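Local coordinates for protein redox-sensing transcriptional repressor Rex (Thermus thermophilus, PDB 2DT5) that represses transcription as a DNA-binding homodimer, probably modulating gene expression in response to the cellular NADH/NAD(+) redox state, at residues Leu15-Glu20 with Gly36-Thr41; Phe43-Asp48 with Val60-Pro65; Ala144-Pro149 with Asp158-Ala163. The protein carries 1 engineered substitution. One frame throughout, in Å; residues are numbered along the deposited sequence.

Interaction 1. Residues Leu15-Glu20 with Gly36-Thr41; sequences LRILEE and GLAQVT. Engineered in segment 36-41: Gly36 (natural residue Glu).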
# COMPACT_ATOMS: atom_id res chain seq x y z
N LEU B 15 -7.95 -11.06 -7.90
CA LEU B 15 -7.59 -10.78 -9.27
C LEU B 15 -6.09 -10.97 -9.51
O LEU B 15 -5.69 -11.53 -10.54
CB LEU B 15 -8.02 -9.37 -9.66
CG LEU B 15 -7.69 -8.98 -11.10
CD1 LEU B 15 -8.38 -9.94 -12.06
CD2 LEU B 15 -8.12 -7.53 -11.37
N ARG B 16 -5.27 -10.52 -8.56
CA ARG B 16 -3.80 -10.69 -8.69
C ARG B 16 -3.51 -12.18 -8.75
O ARG B 16 -2.80 -12.64 -9.64
CB ARG B 16 -3.04 -10.09 -7.48
CG ARG B 16 -3.20 -8.59 -7.31
CD ARG B 16 -3.25 -7.91 -8.67
NE ARG B 16 -3.54 -6.48 -8.56
CZ ARG B 16 -3.94 -5.73 -9.58
NH1 ARG B 16 -4.12 -6.26 -10.79
NH2 ARG B 16 -4.15 -4.43 -9.39
N ILE B 17 -4.08 -12.92 -7.80
CA ILE B 17 -3.93 -14.36 -7.73
C ILE B 17 -4.34 -15.03 -9.05
O ILE B 17 -3.61 -15.86 -9.58
CB ILE B 17 -4.79 -14.92 -6.61
CG1 ILE B 17 -4.25 -14.43 -5.26
CG2 ILE B 17 -4.83 -16.44 -6.69
CD1 ILE B 17 -5.15 -14.76 -4.10
N LEU B 18 -5.51 -14.65 -9.56
CA LEU B 18 -6.01 -15.20 -10.81
C LEU B 18 -5.09 -14.87 -11.98
O LEU B 18 -4.94 -15.68 -12.91
CB LEU B 18 -7.42 -14.67 -11.12
CG LEU B 18 -8.59 -15.14 -10.24
CD1 LEU B 18 -9.82 -14.25 -10.49
CD2 LEU B 18 -8.89 -16.61 -10.54
N GLU B 19 -4.50 -13.68 -11.96
CA GLU B 19 -3.60 -13.25 -13.02
C GLU B 19 -2.38 -14.17 -13.00
O GLU B 19 -1.85 -14.52 -14.06
CB GLU B 19 -3.12 -11.81 -12.81
CG GLU B 19 -4.21 -10.74 -12.87
CD GLU B 19 -3.70 -9.36 -12.46
OE1 GLU B 19 -3.05 -9.25 -11.39
OE2 GLU B 19 -3.94 -8.39 -13.21
N GLU B 20 -1.93 -14.55 -11.80
CA GLU B 20 -0.77 -15.42 -11.70
C GLU B 20 -1.13 -16.88 -11.91
O GLU B 20 -0.34 -17.64 -12.45
CB GLU B 20 -0.02 -15.20 -10.36
CG GLU B 20 -0.87 -15.02 -9.11
CD GLU B 20 -0.03 -14.62 -7.87
OE1 GLU B 20 0.70 -13.61 -7.94
OE2 GLU B 20 -0.11 -15.33 -6.84
N GLY B 36 -6.83 -19.91 0.04
CA GLY B 36 -5.50 -20.18 0.55
C GLY B 36 -4.51 -19.16 0.03
O GLY B 36 -3.77 -18.56 0.80
N LEU B 37 -4.49 -18.97 -1.29
CA LEU B 37 -3.58 -18.02 -1.89
C LEU B 37 -3.81 -16.58 -1.41
O LEU B 37 -2.88 -15.78 -1.41
CB LEU B 37 -3.69 -18.07 -3.41
CG LEU B 37 -3.35 -19.43 -4.04
CD1 LEU B 37 -3.48 -19.32 -5.55
CD2 LEU B 37 -1.93 -19.83 -3.64
N ALA B 38 -5.03 -16.25 -1.02
CA ALA B 38 -5.34 -14.89 -0.57
C ALA B 38 -5.39 -14.82 0.95
O ALA B 38 -5.68 -13.77 1.52
CB ALA B 38 -6.68 -14.44 -1.15
N GLN B 39 -5.12 -15.95 1.60
CA GLN B 39 -5.14 -16.03 3.05
C GLN B 39 -6.50 -15.68 3.65
O GLN B 39 -6.59 -14.96 4.65
CB GLN B 39 -4.05 -15.13 3.66
CG GLN B 39 -2.67 -15.36 3.05
CD GLN B 39 -1.54 -14.77 3.90
OE1 GLN B 39 -0.48 -14.43 3.38
NE2 GLN B 39 -1.76 -14.68 5.21
N VAL B 40 -7.56 -16.20 3.04
CA VAL B 40 -8.91 -15.98 3.54
C VAL B 40 -9.62 -17.33 3.44
O VAL B 40 -9.34 -18.11 2.54
CB VAL B 40 -9.67 -14.90 2.70
CG1 VAL B 40 -8.77 -13.69 2.43
CG2 VAL B 40 -10.13 -15.49 1.40
N THR B 41 -10.55 -17.59 4.35
CA THR B 41 -11.28 -18.86 4.35
C THR B 41 -12.05 -19.07 3.05
O THR B 41 -12.53 -18.12 2.43
CB THR B 41 -12.27 -18.94 5.54
OG1 THR B 41 -13.37 -18.04 5.33
CG2 THR B 41 -11.59 -18.56 6.86

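Interaction 2. Residues Phe43-Asp48 with Val60-Pro65; sequences FQVRKD and VGYTVP. With SO4 (sulfate ion), chain J.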
# COMPACT_ATOMS: atom_id res chain seq x y z
N PHE B 43 -14.81 -20.03 2.72
CA PHE B 43 -16.12 -19.46 3.00
C PHE B 43 -16.19 -17.98 2.61
O PHE B 43 -17.16 -17.54 1.98
CB PHE B 43 -16.44 -19.60 4.49
CG PHE B 43 -17.69 -18.89 4.91
CD1 PHE B 43 -18.94 -19.31 4.46
CD2 PHE B 43 -17.63 -17.79 5.77
CE1 PHE B 43 -20.11 -18.65 4.85
CE2 PHE B 43 -18.79 -17.13 6.17
CZ PHE B 43 -20.03 -17.56 5.70
N GLN B 44 -15.17 -17.21 3.00
CA GLN B 44 -15.14 -15.79 2.69
C GLN B 44 -15.10 -15.61 1.19
O GLN B 44 -15.79 -14.76 0.66
CB GLN B 44 -13.94 -15.12 3.34
CG GLN B 44 -13.99 -13.59 3.34
CD GLN B 44 -15.31 -13.04 3.86
OE1 GLN B 44 -16.25 -12.80 3.09
NE2 GLN B 44 -15.40 -12.85 5.17
N VAL B 45 -14.30 -16.43 0.51
CA VAL B 45 -14.22 -16.32 -0.94
C VAL B 45 -15.60 -16.54 -1.60
O VAL B 45 -16.01 -15.76 -2.46
CB VAL B 45 -13.19 -17.33 -1.53
CG1 VAL B 45 -13.18 -17.24 -3.05
CG2 VAL B 45 -11.78 -17.00 -1.00
N ARG B 46 -16.31 -17.59 -1.18
CA ARG B 46 -17.63 -17.89 -1.73
C ARG B 46 -18.62 -16.77 -1.42
O ARG B 46 -19.39 -16.36 -2.28
CB ARG B 46 -18.20 -19.20 -1.18
CG ARG B 46 -17.47 -20.43 -1.62
CD ARG B 46 -18.28 -21.68 -1.35
NE ARG B 46 -17.40 -22.81 -1.13
CZ ARG B 46 -16.93 -23.15 0.06
NH1 ARG B 46 -17.29 -22.44 1.13
NH2 ARG B 46 -16.10 -24.17 0.18
N LYS B 47 -18.61 -16.30 -0.18
CA LYS B 47 -19.51 -15.22 0.21
C LYS B 47 -19.24 -13.98 -0.66
O LYS B 47 -20.17 -13.36 -1.18
CB LYS B 47 -19.33 -14.89 1.70
CG LYS B 47 -20.10 -13.66 2.16
CD LYS B 47 -19.91 -13.41 3.66
CE LYS B 47 -20.67 -12.17 4.12
NZ LYS B 47 -20.71 -12.03 5.61
N ASP B 48 -17.97 -13.64 -0.86
CA ASP B 48 -17.62 -12.48 -1.67
C ASP B 48 -18.02 -12.62 -3.14
O ASP B 48 -18.66 -11.71 -3.70
CB ASP B 48 -16.11 -12.22 -1.64
CG ASP B 48 -15.64 -11.59 -0.35
OD1 ASP B 48 -16.48 -11.13 0.46
OD2 ASP B 48 -14.39 -11.56 -0.14
N VAL B 60 -18.60 -26.35 -8.12
CA VAL B 60 -18.23 -26.10 -9.51
C VAL B 60 -16.93 -25.29 -9.60
O VAL B 60 -16.28 -25.25 -10.65
CB VAL B 60 -19.36 -25.34 -10.26
CG1 VAL B 60 -19.00 -25.14 -11.73
CG2 VAL B 60 -20.67 -26.12 -10.14
N GLY B 61 -16.54 -24.66 -8.50
CA GLY B 61 -15.33 -23.86 -8.50
C GLY B 61 -15.44 -22.70 -9.48
O GLY B 61 -16.53 -22.14 -9.66
N TYR B 62 -14.34 -22.35 -10.12
CA TYR B 62 -14.36 -21.24 -11.06
C TYR B 62 -13.45 -21.48 -12.24
O TYR B 62 -12.49 -22.23 -12.15
CB TYR B 62 -13.91 -19.93 -10.39
CG TYR B 62 -14.50 -19.65 -9.03
CD1 TYR B 62 -13.99 -20.24 -7.88
CD2 TYR B 62 -15.60 -18.79 -8.90
CE1 TYR B 62 -14.54 -19.99 -6.63
CE2 TYR B 62 -16.16 -18.53 -7.65
CZ TYR B 62 -15.63 -19.13 -6.53
OH TYR B 62 -16.21 -18.89 -5.30
N THR B 63 -13.75 -20.80 -13.33
CA THR B 63 -12.92 -20.89 -14.51
C THR B 63 -12.09 -19.59 -14.45
O THR B 63 -12.61 -18.48 -14.54
CB THR B 63 -13.78 -20.97 -15.80
OG1 THR B 63 -14.55 -22.19 -15.77
CG2 THR B 63 -12.91 -20.96 -17.04
N VAL B 64 -10.79 -19.77 -14.24
CA VAL B 64 -9.84 -18.68 -14.12
C VAL B 64 -10.08 -17.51 -15.07
O VAL B 64 -10.31 -16.39 -14.63
CB VAL B 64 -8.39 -19.22 -14.30
CG1 VAL B 64 -7.39 -18.08 -14.34
CG2 VAL B 64 -8.07 -20.17 -13.15
N PRO B 65 -10.02 -17.74 -16.39
CA PRO B 65 -10.25 -16.61 -17.28
C PRO B 65 -11.63 -15.97 -17.19
O PRO B 65 -11.78 -14.77 -17.44
CB PRO B 65 -9.96 -17.18 -18.67
CG PRO B 65 -10.29 -18.65 -18.51
CD PRO B 65 -9.73 -18.97 -17.14
S SO4 J . -16.38 -24.00 -4.68
O1 SO4 J . -16.90 -22.85 -3.92
O2 SO4 J . -17.34 -24.33 -5.75
O3 SO4 J . -15.09 -23.67 -5.32
O4 SO4 J . -16.20 -25.14 -3.77

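Interaction 3. Residues Ala144-Pro149 with Asp158-Ala163; sequences ALLTVP and DLLVAA. With NAD (nicotinamide-adenine-dinucleotide), chain L.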
# COMPACT_ATOMS: atom_id res chain seq x y z
N ALA B 144 -7.49 11.98 -10.17
CA ALA B 144 -6.30 12.81 -10.04
C ALA B 144 -5.34 12.25 -9.01
O ALA B 144 -5.77 11.85 -7.93
CB ALA B 144 -6.69 14.25 -9.66
N LEU B 145 -4.05 12.21 -9.34
CA LEU B 145 -3.01 11.74 -8.42
C LEU B 145 -2.46 13.03 -7.78
O LEU B 145 -1.82 13.85 -8.45
CB LEU B 145 -1.91 10.98 -9.17
CG LEU B 145 -2.16 9.48 -9.44
CD1 LEU B 145 -3.50 9.29 -10.11
CD2 LEU B 145 -1.04 8.89 -10.31
N LEU B 146 -2.75 13.21 -6.50
CA LEU B 146 -2.34 14.41 -5.79
C LEU B 146 -0.99 14.25 -5.13
O LEU B 146 -0.87 13.58 -4.11
CB LEU B 146 -3.38 14.80 -4.74
CG LEU B 146 -3.21 16.22 -4.16
CD1 LEU B 146 -3.11 17.24 -5.31
CD2 LEU B 146 -4.38 16.55 -3.25
N THR B 147 0.02 14.90 -5.69
CA THR B 147 1.38 14.83 -5.18
C THR B 147 1.97 16.23 -4.93
O THR B 147 3.07 16.53 -5.39
CB THR B 147 2.26 14.04 -6.17
OG1 THR B 147 2.05 14.55 -7.49
CG2 THR B 147 1.87 12.55 -6.17
N VAL B 148 1.22 17.08 -4.23
CA VAL B 148 1.71 18.41 -3.88
C VAL B 148 2.09 18.33 -2.41
O VAL B 148 1.67 17.41 -1.71
CB VAL B 148 0.62 19.52 -4.07
CG1 VAL B 148 0.12 19.54 -5.50
CG2 VAL B 148 -0.55 19.28 -3.11
N PRO B 149 2.90 19.29 -1.91
CA PRO B 149 3.27 19.24 -0.49
C PRO B 149 2.01 19.27 0.39
O PRO B 149 0.95 19.73 -0.06
CB PRO B 149 4.11 20.51 -0.31
CG PRO B 149 4.69 20.74 -1.66
CD PRO B 149 3.53 20.43 -2.58
N ASP B 158 -9.50 21.17 -3.59
CA ASP B 158 -10.66 22.05 -3.81
C ASP B 158 -10.73 22.41 -5.28
O ASP B 158 -11.80 22.39 -5.90
CB ASP B 158 -10.51 23.32 -2.97
CG ASP B 158 -10.62 23.05 -1.48
OD1 ASP B 158 -10.20 23.92 -0.68
OD2 ASP B 158 -11.15 21.98 -1.10
N LEU B 159 -9.58 22.76 -5.84
CA LEU B 159 -9.50 23.09 -7.26
C LEU B 159 -9.91 21.91 -8.13
O LEU B 159 -10.56 22.08 -9.16
CB LEU B 159 -8.09 23.54 -7.62
CG LEU B 159 -7.68 24.90 -7.04
CD1 LEU B 159 -6.22 25.22 -7.37
CD2 LEU B 159 -8.61 25.98 -7.62
N LEU B 160 -9.53 20.70 -7.72
CA LEU B 160 -9.86 19.49 -8.47
C LEU B 160 -11.36 19.25 -8.40
O LEU B 160 -12.00 18.94 -9.41
CB LEU B 160 -9.09 18.28 -7.92
CG LEU B 160 -7.65 18.20 -8.44
CD1 LEU B 160 -6.82 17.22 -7.61
CD2 LEU B 160 -7.68 17.80 -9.91
N VAL B 161 -11.93 19.39 -7.21
CA VAL B 161 -13.37 19.20 -7.05
C VAL B 161 -14.08 20.19 -7.97
O VAL B 161 -14.95 19.81 -8.76
CB VAL B 161 -13.81 19.45 -5.61
CG1 VAL B 161 -15.34 19.42 -5.51
CG2 VAL B 161 -13.19 18.41 -4.69
N ALA B 162 -13.69 21.45 -7.89
CA ALA B 162 -14.30 22.49 -8.71
C ALA B 162 -14.23 22.18 -10.20
O ALA B 162 -15.20 22.41 -10.93
CB ALA B 162 -13.63 23.83 -8.43
N ALA B 163 -13.09 21.66 -10.65
CA ALA B 163 -12.92 21.35 -12.07
C ALA B 163 -13.72 20.12 -12.51
O ALA B 163 -13.87 19.87 -13.70
CB ALA B 163 -11.44 21.16 -12.38
PA NAD L . 8.26 18.34 -4.26
O1A NAD L . 9.44 17.77 -4.98
O2A NAD L . 8.45 19.53 -3.37
O5B NAD L . 7.20 18.63 -5.37
C5B NAD L . 5.91 19.21 -5.09
C4B NAD L . 5.45 19.85 -6.38
O4B NAD L . 4.13 20.40 -6.05
C3B NAD L . 6.26 21.11 -6.87
O3B NAD L . 6.70 20.90 -8.25
C2B NAD L . 5.30 22.29 -6.75
O2B NAD L . 5.46 23.34 -7.62
C1B NAD L . 3.97 21.54 -6.85
N9A NAD L . 2.86 22.25 -6.29
C8A NAD L . 2.68 22.98 -5.10
N7A NAD L . 1.45 23.47 -4.98
C5A NAD L . 0.76 23.09 -6.07
C6A NAD L . -0.63 23.30 -6.50
N6A NAD L . -1.50 23.99 -5.79
N1A NAD L . -0.96 22.72 -7.73
C2A NAD L . -0.12 22.00 -8.51
N3A NAD L . 1.21 21.77 -8.13
C4A NAD L . 1.61 22.33 -6.91
O3 NAD L . 7.59 17.20 -3.36
PN NAD L . 7.71 15.55 -3.41
O1N NAD L . 8.91 15.14 -2.65
O2N NAD L . 7.58 15.17 -4.85
O5D NAD L . 6.42 15.15 -2.53
C5D NAD L . 5.08 15.43 -3.03
C4D NAD L . 4.08 14.96 -2.04
O4D NAD L . 4.23 13.47 -1.87
C3D NAD L . 4.26 15.54 -0.58
O3D NAD L . 2.97 15.80 0.02
C2D NAD L . 4.96 14.40 0.13
O2D NAD L . 4.91 14.47 1.52
C1D NAD L . 4.21 13.17 -0.48
N1N NAD L . 4.89 11.90 -0.13
C2N NAD L . 4.04 10.77 0.01
C3N NAD L . 4.47 9.53 -0.02
C7N NAD L . 3.51 8.39 0.18
O7N NAD L . 3.99 7.26 0.40
N7N NAD L . 2.19 8.65 0.17
C4N NAD L . 5.95 9.21 -0.23
C5N NAD L . 6.55 10.30 -1.11
C6N NAD L . 6.20 11.62 -0.75

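Interaction 1. Residues Leu15-Glu20 with Gly36-Thr41
Ile17 meets Leu37 and Ala38 with no flat group between them; the one flat pairing lies to the side, on the surface of the same helix, where the Arg16 guanidinium receives the Glu19 carboxylate at its edge and in its plane. NH1 of Arg16 lies 3.2 Å from OE2 of Glu19 in a salt bridge whose hydrogen bonds to OE1 and OE2 are both weak. The contact itself is purely apolar and small. Ile17 points from helix 7-23 at the last turn of helix 31-37, the CA atoms of Ile17 and Leu37 being 6.9 Å apart. Its two branches divide the work. CG2 of Ile17, anti to the backbone N, runs against Leu37 CD1 at 3.4 Å. The other branch extends fully (chi2 171°), which carries CD1 of Ile17 to Ala38 CB at 3.3 Å and to Ala38 N at 3.4 Å. The two carbon-carbon contacts, to Leu37 CD1 and Ala38 CB, are tighter than usual van der Waals packing. Leu37 crosses Ile17 obliquely and also touches Leu21, while Ala38 leans on Thr13 and Tyr14, so helix 7-23 meets this helix end along several of its turns. Gly36, an engineered replacement of the natural glutamate, takes no part in the packing, but Gly36 O accepts the Gln39 N at 3.0 Å. Gln39 has positive phi (60°) and closes helix 31-37 in a Schellman motif; Thr41 then caps helix 42-51 through a bond from Gln44 N to its OG1. Helix, tight turn and next helix, backed by helix 7-23, are the hallmark of a helix-turn-helix unit, here within the predicted DNA-binding region.

Interaction 2. Residues Phe43-Asp48 with Val60-Pro65
Helix 42-51, which carries Val45 and Arg46, stands well off the backbone leading into strand 62-63, the nearest CA atoms being those of Arg46 and Gly61 at 9.3 Å. In this winged-helix domain strand 62-63 pairs antiparallel with strand 28-29, and Tyr62 reaches from it to the helix. Only the phenol end arrives: Tyr62 OH lies 4.0 Å from Arg46 CA and 4.1 Å from Val45 CG1, loose contacts both. The hydroxyl itself is hydrogen-bonded to Ser31, which holds the end of the ring close to helix 31-37. Arg46 crosses Tyr62 at about a right angle, yet its guanidinium plane is turned only 20° from the ring. With CG anti to the carbonyl carbon (chi1 -68°) and the chain extended from CG to NE, Arg46 meets a sulfate at the guanidinium edge. Arg46 NE gives a bent hydrogen bond to O1 of the sulfate, 2.8 Å long at 131°, and Gly61 N binds O2 from the other segment at 2.9 Å. Ser31, Tyr55 and Gly59 complete the site, whose several donors are consistent with a place for a DNA phosphate. An alanine in place of Arg46 would remove the NE donor and is likely to leave the anion more weakly held, without this side-chain link to helix 42-51. Beside the anion, Tyr62 CE1 approaches sulfate O3 obliquely, at 3.9 Å.

Interaction 3. Residues Ala144-Pro149 with Asp158-Ala163
Leu160 fits over Ala144 with both of its methyls: CD1 of Leu160 lies 3.6 Å and CD2 3.7 Å from the CB of Ala144, so the alanine methyl meets the forked end of the leucine. This is the close part of the contact. Leu160 projects from helix 150-163 toward the sheet, CG anti to its carbonyl carbon (chi1 -81°), and across the small Ala144 side chain the CA atoms of Ala144 and Leu160 are 7.7 Å apart. One pleat further along strand 143-146 the packing slackens. Leu146 points to the same side of the sheet, but its CD1 comes no nearer than 4.4 Å to CD1 of Leu160. Ile168 of the next strand touches both leucines, and Leu133 also lies on Leu160, so the three touching residues are buried although Ala162 on the outer side of the helix is exposed to solvent. Beyond Leu146 the chain leaves the helix packing and turns to the dinucleotide. Val148 O accepts a hydrogen bond from NAD O3D at 2.7 Å, and Val148 CG1 rests against the adenine, 3.5 Å from C4A. Pro149 adds a contact of its CD with the O4B of the adenosine ribose, also at 3.5 Å. Thr147 OG1 is bonded to Gly87 O, tying this loop to the glycine-rich turn after strand 81-86. A strand whose inward residues pack on the following helix, and whose C-terminal loop holds the dinucleotide, is the beta-alpha-beta unit of a Rossmann fold, formed here by 143-146, 150-163 and 167-170.

How the interactions relate
Interactions 1 and 2 belong to one winged-helix domain, with centres 10 Å apart. They touch directly: Val40 CG2 and Val45 CG2 lie 3.3 Å apart, and Leu18 O is 3.7 Å from Val64 CG1. The first sets helix 31-37 against helix 7-23; the second brings the tyrosine of the wing strand loosely against the following helix, with a sulfate bridging the two segments. Both also reach the second subunit. Interaction 3, across the chain's centre, holds part of the NAD pocket; its nearest atoms are about 14 Å from interaction 1 and about 26 Å from interaction 2. Coupling through the arrangement of domains and subunits would be consistent with this separation.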